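Local structure of cyclin homolog (Herpesvirus saimiri, 2F2C) at residues I43-T48 against K86-K91; N51-L56 against A184-N189; F73-S78 against A149-D154; G98-L103 against L130-Q135; L192-L197 against L228-N233. The protein belongs to the cyclin D subfamily and may drive host T-cell proliferation and transformation during latent infection. One frame throughout, in Å; residues are numbered along the deposited sequence.

Interaction 1: residues I43-T48 against K86-K91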
# COMPACT_ATOMS: atom_id res chain seq x y z
N ILE A 43 -8.67 23.13 -17.76
CA ILE A 43 -7.42 23.84 -18.02
C ILE A 43 -6.88 23.58 -19.43
O ILE A 43 -5.81 24.08 -19.79
CB ILE A 43 -6.37 23.42 -16.94
CG1 ILE A 43 -6.68 24.13 -15.62
CG2 ILE A 43 -4.92 23.73 -17.38
CD1 ILE A 43 -6.46 23.27 -14.40
N GLN A 44 -7.61 22.82 -20.23
CA GLN A 44 -7.11 22.35 -21.52
C GLN A 44 -7.55 23.20 -22.70
O GLN A 44 -8.70 23.63 -22.76
CB GLN A 44 -7.48 20.88 -21.75
CG GLN A 44 -6.73 19.90 -20.86
CD GLN A 44 -5.22 19.97 -21.02
OE1 GLN A 44 -4.48 19.80 -20.05
NE2 GLN A 44 -4.75 20.22 -22.24
N THR A 45 -6.64 23.42 -23.63
CA THR A 45 -6.90 24.28 -24.79
C THR A 45 -7.30 23.45 -26.01
O THR A 45 -8.20 23.82 -26.76
CB THR A 45 -5.65 25.14 -25.13
OG1 THR A 45 -5.13 25.71 -23.93
CG2 THR A 45 -6.03 26.35 -25.99
N GLU A 46 -6.61 22.33 -26.19
CA GLU A 46 -6.81 21.46 -27.34
C GLU A 46 -7.75 20.31 -26.98
O GLU A 46 -8.97 20.46 -27.03
CB GLU A 46 -5.45 20.96 -27.81
CG GLU A 46 -5.45 20.19 -29.12
CD GLU A 46 -4.04 19.96 -29.64
OE1 GLU A 46 -3.13 20.72 -29.23
OE2 GLU A 46 -3.83 19.02 -30.44
N VAL A 47 -7.18 19.17 -26.59
CA VAL A 47 -7.93 17.97 -26.21
C VAL A 47 -9.25 18.29 -25.49
O VAL A 47 -9.30 19.18 -24.63
CB VAL A 47 -7.05 17.02 -25.35
CG1 VAL A 47 -5.68 16.82 -26.00
CG2 VAL A 47 -6.86 17.55 -23.93
N THR A 48 -10.31 17.57 -25.84
CA THR A 48 -11.59 17.74 -25.15
C THR A 48 -12.02 16.47 -24.43
O THR A 48 -11.27 15.49 -24.32
CB THR A 48 -12.73 18.23 -26.09
OG1 THR A 48 -13.20 17.13 -26.88
CG2 THR A 48 -12.23 19.25 -27.12
N LYS A 86 -2.45 20.05 -14.36
CA LYS A 86 -1.18 20.73 -14.13
C LYS A 86 -0.40 21.05 -15.40
O LYS A 86 0.01 22.20 -15.59
CB LYS A 86 -0.34 19.96 -13.10
CG LYS A 86 -0.91 20.07 -11.68
CD LYS A 86 0.02 19.47 -10.62
CE LYS A 86 -0.51 19.70 -9.20
NZ LYS A 86 -0.64 21.15 -8.83
N LYS A 87 -0.16 20.07 -16.26
CA LYS A 87 0.53 20.34 -17.52
C LYS A 87 -0.48 20.31 -18.67
O LYS A 87 -1.65 19.98 -18.47
CB LYS A 87 1.69 19.36 -17.75
CG LYS A 87 2.81 19.41 -16.70
CD LYS A 87 3.75 20.61 -16.82
CE LYS A 87 4.89 20.49 -15.82
NZ LYS A 87 5.83 21.65 -15.84
N GLN A 88 -0.04 20.67 -19.87
CA GLN A 88 -0.95 20.73 -21.02
C GLN A 88 -0.83 19.49 -21.90
O GLN A 88 0.26 18.92 -22.04
CB GLN A 88 -0.67 22.00 -21.83
CG GLN A 88 -1.83 22.46 -22.73
CD GLN A 88 -2.88 23.29 -22.00
OE1 GLN A 88 -2.62 23.88 -20.95
NE2 GLN A 88 -4.08 23.34 -22.58
N GLY A 89 -1.94 19.07 -22.49
CA GLY A 89 -1.93 17.97 -23.45
C GLY A 89 -2.31 18.42 -24.85
O GLY A 89 -3.13 19.32 -25.03
N THR A 90 -1.69 17.80 -25.85
CA THR A 90 -2.07 18.01 -27.24
C THR A 90 -2.63 16.71 -27.80
O THR A 90 -2.17 15.63 -27.45
CB THR A 90 -0.88 18.54 -28.11
OG1 THR A 90 -0.12 17.45 -28.64
CG2 THR A 90 0.14 19.32 -27.27
N LYS A 91 -3.63 16.82 -28.68
CA LYS A 91 -4.25 15.65 -29.34
C LYS A 91 -3.22 14.68 -29.91
O LYS A 91 -3.40 13.47 -29.82
CB LYS A 91 -5.23 16.09 -30.44
CG LYS A 91 -6.58 16.59 -29.91
CD LYS A 91 -7.53 16.98 -31.05
CE LYS A 91 -8.80 17.65 -30.51
NZ LYS A 91 -9.49 18.45 -31.59
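Ile43 opens this surface contact between two loops by meeting the end of Gln88. Its backbone O lies 3.8 Å from CD of Gln88, and its CG2 branch faces the same amide. Gln44 follows. Its chain is bent at chi2 (-59°), and this brings the amide in beside the other loop. CD of Gln44 sits 3.7 Å from the backbone N of Gly89. Gln44 and Gln88 reach toward each other from their own loops, with their amide planes turned 47° apart. Thr45 meets the Gln88 side chain at about a right angle, with OG1 of Thr45 3.8 Å from CD of Gln88.

Glu46 reaches to the Thr90-Lys91 peptide. CG stands anti to the backbone N (chi1 -172°) and the chain stays extended, which carries the carboxylate there. Its OE2 takes a weak hydrogen bond of 2.8 Å from N of Lys91. The other oxygen, OE1, lies against CB of Thr90. Farther back, CG of Glu46 and CG of Lys91 touch at 3.9 Å. Val47 is buried and lays CG1 over the backbone, 3.5 Å from C of Thr90. Thr48 then caps helix 49-65, where its OG1 takes a weak bond from N of Asp50.

The chemistry is mainly polar. NZ of Lys91 is 5.8 Å from OE2 of Glu46, too far for a direct salt bridge. Its charge may still steady the carboxylate, which is otherwise tied to this loop by one weak backbone bond.

Interaction 2: residues N51-L56 against A184-N189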
# COMPACT_ATOMS: atom_id res chain seq x y z
N ASN A 51 -12.21 13.39 -26.54
CA ASN A 51 -10.91 12.71 -26.62
C ASN A 51 -10.69 11.80 -25.43
O ASN A 51 -10.27 10.66 -25.60
CB ASN A 51 -9.74 13.69 -26.69
CG ASN A 51 -9.90 14.71 -27.77
OD1 ASN A 51 -10.68 15.65 -27.64
ND2 ASN A 51 -9.14 14.55 -28.85
N ARG A 52 -10.98 12.30 -24.24
CA ARG A 52 -10.85 11.49 -23.03
C ARG A 52 -11.51 10.11 -23.18
O ARG A 52 -10.87 9.08 -22.91
CB ARG A 52 -11.41 12.24 -21.82
CG ARG A 52 -11.07 11.61 -20.48
CD ARG A 52 -11.64 12.38 -19.31
NE ARG A 52 -11.48 11.69 -18.03
CZ ARG A 52 -12.45 11.05 -17.40
NH1 ARG A 52 -13.67 10.96 -17.93
NH2 ARG A 52 -12.20 10.47 -16.23
N THR A 53 -12.76 10.08 -23.65
CA THR A 53 -13.52 8.82 -23.74
C THR A 53 -12.86 7.74 -24.62
O THR A 53 -12.89 6.55 -24.28
CB THR A 53 -14.97 9.05 -24.20
OG1 THR A 53 -15.51 10.22 -23.58
CG2 THR A 53 -15.88 7.93 -23.71
N ILE A 54 -12.30 8.15 -25.76
CA ILE A 54 -11.55 7.24 -26.62
C ILE A 54 -10.28 6.70 -25.89
O ILE A 54 -10.04 5.49 -25.84
CB ILE A 54 -11.23 7.94 -27.97
CG1 ILE A 54 -12.53 8.15 -28.78
CG2 ILE A 54 -10.28 7.11 -28.80
CD1 ILE A 54 -12.54 9.35 -29.74
N LEU A 55 -9.51 7.60 -25.29
CA LEU A 55 -8.25 7.25 -24.68
C LEU A 55 -8.44 6.34 -23.49
O LEU A 55 -7.65 5.41 -23.27
CB LEU A 55 -7.51 8.50 -24.25
CG LEU A 55 -6.30 8.30 -23.36
CD1 LEU A 55 -5.14 7.75 -24.17
CD2 LEU A 55 -5.95 9.63 -22.70
N LEU A 56 -9.48 6.60 -22.70
CA LEU A 56 -9.77 5.76 -21.56
C LEU A 56 -10.33 4.41 -22.00
O LEU A 56 -10.15 3.41 -21.29
CB LEU A 56 -10.72 6.46 -20.59
CG LEU A 56 -10.15 7.64 -19.80
CD1 LEU A 56 -11.18 8.09 -18.78
CD2 LEU A 56 -8.83 7.28 -19.10
N ALA A 184 -17.67 1.90 -16.27
CA ALA A 184 -18.33 3.21 -16.05
C ALA A 184 -17.35 4.38 -16.05
O ALA A 184 -17.62 5.40 -16.68
CB ALA A 184 -19.13 3.19 -14.75
N LEU A 185 -16.20 4.21 -15.38
CA LEU A 185 -15.16 5.25 -15.28
C LEU A 185 -14.64 5.78 -16.61
O LEU A 185 -13.89 6.75 -16.63
CB LEU A 185 -13.97 4.75 -14.45
CG LEU A 185 -14.14 4.89 -12.94
CD1 LEU A 185 -13.27 3.93 -12.20
CD2 LEU A 185 -13.86 6.29 -12.49
N ILE A 186 -15.01 5.12 -17.72
CA ILE A 186 -14.68 5.61 -19.05
C ILE A 186 -15.46 6.90 -19.36
O ILE A 186 -14.94 7.83 -19.99
CB ILE A 186 -14.97 4.50 -20.13
CG1 ILE A 186 -14.01 3.33 -19.96
CG2 ILE A 186 -14.87 5.04 -21.56
CD1 ILE A 186 -14.10 2.26 -21.06
N GLN A 187 -16.70 6.94 -18.90
CA GLN A 187 -17.63 8.03 -19.21
C GLN A 187 -17.34 9.34 -18.44
O GLN A 187 -17.05 9.32 -17.23
CB GLN A 187 -19.06 7.55 -18.98
CG GLN A 187 -19.80 7.06 -20.21
CD GLN A 187 -18.90 6.48 -21.28
OE1 GLN A 187 -18.68 5.27 -21.32
NE2 GLN A 187 -18.38 7.34 -22.14
N PRO A 188 -17.40 10.46 -19.16
CA PRO A 188 -17.06 11.79 -18.64
C PRO A 188 -17.75 12.19 -17.33
O PRO A 188 -17.09 12.67 -16.39
CB PRO A 188 -17.52 12.73 -19.75
CG PRO A 188 -18.39 11.87 -20.68
CD PRO A 188 -17.78 10.51 -20.59
N ASN A 189 -19.06 12.00 -17.25
CA ASN A 189 -19.84 12.40 -16.08
C ASN A 189 -19.56 11.58 -14.81
O ASN A 189 -20.12 11.85 -13.75
CB ASN A 189 -21.33 12.36 -16.43
CG ASN A 189 -21.84 10.94 -16.58
OD1 ASN A 189 -21.15 10.05 -17.10
ND2 ASN A 189 -23.06 10.71 -16.11
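Part of the junction between the N-terminal cyclin domain and the C-terminal viral cyclin domain, this contact sets Arg52, Thr53 and Leu56 of helix 49-65 against Leu185 to Pro188. The second segment starts with a type I turn from Ala184 to Gln187, closed by a bond from N of Gln187 to O of Ala184.

Arg52 reaches across with an extended chain; CG is anti to the backbone N (chi1 -169°). Its guanidinium meets the other segment at the edge. There NH1 lies 3.8 Å from O of Gln187 and 3.6 Å from CA of Pro188. CD1 of Leu56 covers one face of the guanidinium, 3.5 Å above its plane and over its centre. The same CD1 touches O of Leu185 at 3.7 Å, so one methyl meets both the guanidinium face and the turn. Thr53 uses both branches. Its CG2 packs on CG2 of Ile186 at 3.7 Å, the two side chains crossing at about a right angle. Its OG1 rests on CD of Pro188 at 3.8 Å and also makes a weak bond back to O of Val49.

Helix 72-83 backs the contact. It supplies Asp81, which forms a salt bridge with NH2 of Arg52, and Val77 and Leu80, which pack on Leu56. Ala184 and Gln187 also pack on helix 232-247.

Interaction 3: residues F73-S78 against A149-D154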
# COMPACT_ATOMS: atom_id res chain seq x y z
N PHE A 73 -6.65 0.27 -13.40
CA PHE A 73 -7.32 1.19 -14.29
C PHE A 73 -7.85 2.43 -13.56
O PHE A 73 -7.55 3.54 -13.99
CB PHE A 73 -8.39 0.51 -15.14
CG PHE A 73 -9.07 1.43 -16.08
CD1 PHE A 73 -8.35 2.06 -17.09
CD2 PHE A 73 -10.42 1.71 -15.95
CE1 PHE A 73 -8.98 2.93 -17.98
CE2 PHE A 73 -11.05 2.57 -16.84
CZ PHE A 73 -10.34 3.18 -17.84
N PRO A 74 -8.65 2.27 -12.50
CA PRO A 74 -9.09 3.43 -11.76
C PRO A 74 -7.94 4.37 -11.42
O PRO A 74 -8.05 5.59 -11.63
CB PRO A 74 -9.71 2.80 -10.50
CG PRO A 74 -10.29 1.57 -11.01
CD PRO A 74 -9.23 1.02 -11.96
N LEU A 75 -6.82 3.81 -10.94
CA LEU A 75 -5.70 4.62 -10.49
C LEU A 75 -5.06 5.33 -11.66
O LEU A 75 -4.74 6.51 -11.59
CB LEU A 75 -4.67 3.77 -9.75
CG LEU A 75 -3.61 4.37 -8.84
CD1 LEU A 75 -2.34 4.54 -9.59
CD2 LEU A 75 -4.03 5.68 -8.19
N SER A 76 -4.93 4.61 -12.77
CA SER A 76 -4.35 5.19 -13.97
C SER A 76 -5.24 6.31 -14.54
O SER A 76 -4.73 7.19 -15.22
CB SER A 76 -4.13 4.09 -15.00
OG SER A 76 -5.33 3.93 -15.76
N VAL A 77 -6.55 6.26 -14.29
CA VAL A 77 -7.47 7.35 -14.63
C VAL A 77 -7.25 8.56 -13.71
O VAL A 77 -7.20 9.71 -14.15
CB VAL A 77 -8.93 6.89 -14.52
CG1 VAL A 77 -9.88 8.05 -14.67
CG2 VAL A 77 -9.26 5.87 -15.59
N SER A 78 -7.12 8.27 -12.42
CA SER A 78 -6.88 9.28 -11.43
C SER A 78 -5.62 10.03 -11.78
O SER A 78 -5.64 11.27 -11.85
CB SER A 78 -6.72 8.63 -10.08
OG SER A 78 -6.55 9.64 -9.11
N ALA A 149 -4.13 7.31 -4.49
CA ALA A 149 -5.45 7.97 -4.33
C ALA A 149 -6.54 7.00 -3.88
O ALA A 149 -6.44 5.81 -4.11
CB ALA A 149 -5.89 8.64 -5.63
N VAL A 150 -7.59 7.50 -3.24
CA VAL A 150 -8.71 6.62 -2.98
C VAL A 150 -9.41 6.27 -4.31
O VAL A 150 -9.83 7.16 -5.05
CB VAL A 150 -9.70 7.22 -1.98
CG1 VAL A 150 -10.97 6.38 -1.95
CG2 VAL A 150 -9.09 7.27 -0.61
N LEU A 151 -9.51 4.98 -4.62
CA LEU A 151 -10.13 4.52 -5.87
C LEU A 151 -11.52 4.02 -5.60
O LEU A 151 -11.74 3.31 -4.61
CB LEU A 151 -9.34 3.36 -6.45
CG LEU A 151 -7.88 3.65 -6.69
CD1 LEU A 151 -7.21 2.43 -7.30
CD2 LEU A 151 -7.82 4.84 -7.62
N ALA A 152 -12.45 4.33 -6.50
CA ALA A 152 -13.82 3.86 -6.35
C ALA A 152 -13.73 2.42 -5.88
O ALA A 152 -14.50 1.94 -5.06
CB ALA A 152 -14.56 3.94 -7.67
N THR A 153 -12.72 1.75 -6.38
CA THR A 153 -12.68 0.34 -6.27
C THR A 153 -12.23 -0.15 -4.89
O THR A 153 -12.46 -1.31 -4.55
CB THR A 153 -11.85 -0.18 -7.44
OG1 THR A 153 -12.41 -1.42 -7.87
CG2 THR A 153 -10.47 -0.51 -7.05
N ASP A 154 -11.63 0.74 -4.10
CA ASP A 154 -11.17 0.40 -2.75
C ASP A 154 -12.34 0.27 -1.79
O ASP A 154 -12.20 -0.30 -0.69
CB ASP A 154 -10.24 1.48 -2.18
CG ASP A 154 -8.95 1.69 -2.97
OD1 ASP A 154 -8.18 0.72 -3.22
OD2 ASP A 154 -8.59 2.85 -3.33
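Leu151 is the main bump here, and it presses its forked end into the hollow beside Pro74 and Leu75 on helix 72-83. CD2 goes deepest, 3.6 Å from CA of Leu75. CD1 rides next to it, 3.8 Å from CB of Leu75. Pro74 forms the neighbouring wall, with its CB 4.0 Å from CD2 of Leu151. With CG of Leu151 anti to its carbonyl carbon (chi1 -56°), the side chain heads for the helix, and chi2 sets the methyls.

Leu75 answers with a bump of its own. Its CD2 passes beside the leucine fork and approaches CB of Ala149 at 4.3 Å. The Ala149 methyl also touches OG of Ser78 at 3.7 Å, so it sits between the side chains of Leu75 and Ser78. The serine hydroxyl is bonded elsewhere, to NH2 of Arg82.

The segment 149-154 is consistent with the linker between the two cyclin folds of the family, and it lies on a helix of the N-terminal cyclin domain. A side-chain bond spans its bend. N of Leu151 donates to OD2 of Asp154 over 2.7 Å at 162°, on the anti side and 29° out of the carboxylate plane. OD1 of the same aspartate forms a salt bridge with Arg109. Past the bend, CB of Thr153 comes to 4.3 Å from CG of Pro74. Cys182 of helix 170-184 backs Pro74, and Ser178 backs Thr153.

Interaction 4: residues G98-L103 against L130-Q135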
# COMPACT_ATOMS: atom_id res chain seq x y z
N GLY A 98 -1.50 8.92 -21.73
CA GLY A 98 -2.33 7.86 -21.19
C GLY A 98 -1.57 6.56 -21.08
O GLY A 98 -1.84 5.74 -20.20
N ALA A 99 -0.63 6.37 -21.99
CA ALA A 99 0.24 5.21 -21.96
C ALA A 99 1.09 5.25 -20.71
O ALA A 99 1.22 4.24 -20.04
CB ALA A 99 1.13 5.15 -23.20
N ALA A 100 1.63 6.41 -20.37
CA ALA A 100 2.52 6.51 -19.21
C ALA A 100 1.78 6.51 -17.87
O ALA A 100 2.39 6.26 -16.82
CB ALA A 100 3.42 7.70 -19.33
N CYS A 101 0.48 6.79 -17.90
CA CYS A 101 -0.35 6.65 -16.71
C CYS A 101 -0.55 5.19 -16.35
O CYS A 101 -0.29 4.78 -15.22
CB CYS A 101 -1.67 7.37 -16.87
SG CYS A 101 -1.41 9.13 -17.22
N VAL A 102 -0.98 4.38 -17.32
CA VAL A 102 -1.07 2.93 -17.13
C VAL A 102 0.27 2.35 -16.68
O VAL A 102 0.31 1.44 -15.86
CB VAL A 102 -1.55 2.22 -18.41
CG1 VAL A 102 -1.38 0.72 -18.31
CG2 VAL A 102 -3.00 2.55 -18.67
N LEU A 103 1.37 2.88 -17.21
CA LEU A 103 2.68 2.40 -16.80
C LEU A 103 2.86 2.66 -15.30
O LEU A 103 3.12 1.72 -14.54
CB LEU A 103 3.83 3.00 -17.63
CG LEU A 103 5.25 2.48 -17.30
CD1 LEU A 103 5.42 1.02 -17.63
CD2 LEU A 103 6.31 3.27 -18.01
N LEU A 130 12.47 5.95 -24.83
CA LEU A 130 12.97 7.14 -24.15
C LEU A 130 11.85 8.18 -24.03
O LEU A 130 11.70 8.83 -22.99
CB LEU A 130 14.20 7.68 -24.89
CG LEU A 130 14.74 9.11 -24.69
CD1 LEU A 130 16.26 9.13 -24.52
CD2 LEU A 130 14.31 10.00 -25.87
N GLU A 131 11.05 8.30 -25.09
CA GLU A 131 9.91 9.22 -25.10
C GLU A 131 8.82 8.81 -24.12
O GLU A 131 8.15 9.67 -23.55
CB GLU A 131 9.34 9.34 -26.51
CG GLU A 131 10.33 9.88 -27.51
CD GLU A 131 9.69 10.28 -28.83
OE1 GLU A 131 10.44 10.64 -29.77
OE2 GLU A 131 8.43 10.25 -28.92
N LEU A 132 8.63 7.51 -23.93
CA LEU A 132 7.71 7.03 -22.91
C LEU A 132 8.33 7.31 -21.53
O LEU A 132 7.68 7.86 -20.65
CB LEU A 132 7.44 5.52 -23.08
CG LEU A 132 6.04 4.92 -22.82
CD1 LEU A 132 6.11 3.51 -22.21
CD2 LEU A 132 5.13 5.81 -21.95
N ILE A 133 9.61 6.95 -21.37
CA ILE A 133 10.32 7.14 -20.10
C ILE A 133 10.34 8.60 -19.67
O ILE A 133 10.06 8.91 -18.51
CB ILE A 133 11.74 6.54 -20.20
CG1 ILE A 133 11.65 5.02 -20.34
CG2 ILE A 133 12.59 6.92 -19.00
CD1 ILE A 133 12.80 4.38 -21.13
N ASN A 134 10.65 9.51 -20.59
CA ASN A 134 10.60 10.93 -20.28
C ASN A 134 9.21 11.40 -19.87
O ASN A 134 9.07 12.28 -19.02
CB ASN A 134 11.17 11.76 -21.43
CG ASN A 134 12.69 11.81 -21.42
OD1 ASN A 134 13.35 11.23 -22.29
ND2 ASN A 134 13.25 12.48 -20.42
N GLN A 135 8.19 10.79 -20.45
CA GLN A 135 6.80 11.11 -20.13
C GLN A 135 6.40 10.59 -18.76
O GLN A 135 5.60 11.22 -18.06
CB GLN A 135 5.85 10.57 -21.22
CG GLN A 135 4.39 10.98 -21.05
CD GLN A 135 4.22 12.48 -21.01
OE1 GLN A 135 4.22 13.14 -22.05
NE2 GLN A 135 4.09 13.02 -19.80
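The helical segments 98-103 and 130-135 cross at -69°, with their axes 9.3 Å apart at closest and the CA atoms of Ala100 and Gln135 6.4 Å apart. The small alanines on the first helix probably allow this approach.

Leu132 does most of the touching. Its CB does not point straight at the other helix, but its end bends nearer. CD2 rests on the alanine surface, 3.7 Å from CB of Ala100 and 4.2 Å from CB of Ala99. CD1 turns the other way along the helix and meets CD2 of Leu103, also at 4.2 Å. The leucine fork therefore spans one turn of helix 94-109. Ala100 has a second neighbour in Gln135. CG of Gln135 stands anti to its backbone N (chi1 -174°), which carries it to 3.8 Å from CB of Ala100. The chain then bends at chi2 (57°). Its amide NE2 makes a weak bond to OH of Tyr83, so the aliphatic part packs while the polar end is used elsewhere. All the contacts between the two segments are apolar.

This is one helix crossing of the all-helical cyclin fold. Helix 116-119 lies beside it, with Val116 and Leu119 on Leu132. Phe127 closes over Ala99 and Leu132. Helix 72-83 packs on another side of helix 94-109, through Ile79 and Leu80 against Cys101. The backbone of another protein chain touches Leu103 and Ile133.

Interaction 5: residues L192-L197 against L228-N233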
# COMPACT_ATOMS: atom_id res chain seq x y z
N LEU A 192 -16.43 13.16 -11.92
CA LEU A 192 -16.69 14.17 -10.91
C LEU A 192 -17.28 13.60 -9.62
O LEU A 192 -17.28 14.28 -8.59
CB LEU A 192 -17.62 15.26 -11.49
CG LEU A 192 -17.46 15.83 -12.92
CD1 LEU A 192 -18.29 17.12 -13.12
CD2 LEU A 192 -16.01 16.08 -13.33
N LEU A 193 -17.78 12.37 -9.64
CA LEU A 193 -18.40 11.79 -8.45
C LEU A 193 -17.37 11.29 -7.46
O LEU A 193 -16.24 10.96 -7.83
CB LEU A 193 -19.38 10.68 -8.82
CG LEU A 193 -20.32 11.02 -9.98
CD1 LEU A 193 -20.78 9.75 -10.69
CD2 LEU A 193 -21.51 11.89 -9.55
N SER A 194 -17.73 11.23 -6.19
CA SER A 194 -16.79 10.83 -5.18
C SER A 194 -16.65 9.31 -5.24
O SER A 194 -17.64 8.60 -5.49
CB SER A 194 -17.21 11.33 -3.79
OG SER A 194 -17.84 10.33 -3.02
N PRO A 195 -15.43 8.82 -5.08
CA PRO A 195 -15.15 7.40 -5.27
C PRO A 195 -16.15 6.51 -4.54
O PRO A 195 -16.62 5.52 -5.10
CB PRO A 195 -13.74 7.22 -4.73
CG PRO A 195 -13.20 8.58 -4.51
CD PRO A 195 -14.22 9.60 -4.77
N GLY A 196 -16.50 6.87 -3.31
CA GLY A 196 -17.42 6.06 -2.52
C GLY A 196 -18.77 5.98 -3.19
O GLY A 196 -19.41 4.94 -3.16
N LEU A 197 -19.23 7.08 -3.79
CA LEU A 197 -20.50 7.05 -4.51
C LEU A 197 -20.44 6.19 -5.77
O LEU A 197 -21.30 5.32 -5.96
CB LEU A 197 -20.99 8.46 -4.83
CG LEU A 197 -21.70 9.17 -3.67
CD1 LEU A 197 -22.01 10.62 -4.03
CD2 LEU A 197 -22.96 8.41 -3.22
N LEU A 228 -22.47 6.13 3.86
CA LEU A 228 -21.70 7.11 3.12
C LEU A 228 -21.95 8.53 3.61
O LEU A 228 -21.04 9.36 3.56
CB LEU A 228 -21.95 6.98 1.61
CG LEU A 228 -21.52 5.61 1.06
CD1 LEU A 228 -22.12 5.35 -0.27
CD2 LEU A 228 -20.02 5.52 0.98
N ASN A 229 -23.17 8.78 4.11
CA ASN A 229 -23.61 10.09 4.57
C ASN A 229 -23.99 10.99 3.40
O ASN A 229 -23.72 12.19 3.41
CB ASN A 229 -22.61 10.76 5.53
CG ASN A 229 -23.25 11.85 6.42
OD1 ASN A 229 -24.47 12.02 6.44
ND2 ASN A 229 -22.42 12.60 7.14
N PHE A 230 -24.65 10.43 2.40
CA PHE A 230 -25.27 11.25 1.37
C PHE A 230 -26.78 11.09 1.48
O PHE A 230 -27.23 10.27 2.26
CB PHE A 230 -24.77 10.84 0.00
CG PHE A 230 -23.41 11.35 -0.31
CD1 PHE A 230 -23.22 12.71 -0.63
CD2 PHE A 230 -22.32 10.49 -0.28
CE1 PHE A 230 -21.94 13.20 -0.93
CE2 PHE A 230 -21.03 10.94 -0.56
CZ PHE A 230 -20.83 12.28 -0.89
N SER A 231 -27.58 11.85 0.71
CA SER A 231 -29.03 11.63 0.76
C SER A 231 -29.46 10.44 -0.08
O SER A 231 -28.88 10.17 -1.12
CB SER A 231 -29.80 12.86 0.29
OG SER A 231 -30.18 12.72 -1.06
N THR A 232 -30.51 9.74 0.36
CA THR A 232 -31.11 8.68 -0.46
C THR A 232 -31.27 9.07 -1.93
O THR A 232 -31.05 8.24 -2.79
CB THR A 232 -32.46 8.18 0.11
OG1 THR A 232 -33.23 9.30 0.57
CG2 THR A 232 -32.24 7.34 1.35
N ASN A 233 -31.62 10.30 -2.24
CA ASN A 233 -31.76 10.67 -3.66
C ASN A 233 -30.45 10.65 -4.41
O ASN A 233 -30.36 10.05 -5.49
CB ASN A 233 -32.46 12.00 -3.85
CG ASN A 233 -33.90 11.96 -3.41
OD1 ASN A 233 -34.81 11.97 -4.24
ND2 ASN A 233 -34.12 11.88 -2.10
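Leu197 and Phe230 form the aromatic part of this contact, a CH-pi interaction. CD1 of Leu197 sits over one face of the ring, 3.6 Å from its centroid and 12° off the ring normal. CG of Leu197 follows at 3.6 Å from CE2 of Phe230, and CD2 of Leu197 lies 3.7 Å from CD2 of Phe230. CD1 thus caps the ring centre, while the other methyl reaches past the rim. CG of Phe230 is anti to its carbonyl carbon (chi1 -78°), which turns the ring toward Leu197 at the start of helix 195-208.

Apolar packing continues at Leu228. Its CD1 touches CD2 of Leu197 at 4.3 Å and O of Gly196 at 4.0 Å. Gly196 has no side chain, and Leu228 lies close along the helix backbone there.

The polar groups serve the helix ends. Ser194 is the N-cap of helix 195-208. Its OG passes 4.1 Å from CE2 of Phe230 but is bonded to OE1 of Glu31. OE1 of Glu31 also accepts from N of Gly196, so this helix start probably stabilises the carboxylate's charge. Ser231 caps helix 232-247, where its OG takes a weak bond of 3.1 Å from N of Asn233 and another from N of Thr234.

Leu228 ends helix 218-228, and Asn229 leaves it with positive phi. The tight corner into helix 232-247 packs against the start of helix 195-208, a helix-to-helix joint of the all-helical cyclin fold.

Interactions 2 and 3 both join the N-terminal cyclin domain to the C-terminal viral cyclin domain, their centres 14 Å apart. Helices 49-65 and 72-83 connect them, through Leu56 against Val77 and Phe73. Leu185 of interaction 2 also rests on Pro74 of interaction 3. Interaction 4 touches interaction 3 where Ser76 meets Cys101 and Val102, so helix 72-83 packs against helix 94-109 as well as helix 49-65. Interaction 1 adjoins interaction 2 through Lys91 CG and Asn51 ND2, 3.4 Å apart. Interaction 5 belongs to the other half of the chain. It reaches interaction 3 through Pro195, which packs on Val150 to Ala152. Interactions 4 and 5 lie on opposite sides of the chain's centre, their centres about 33 Å apart.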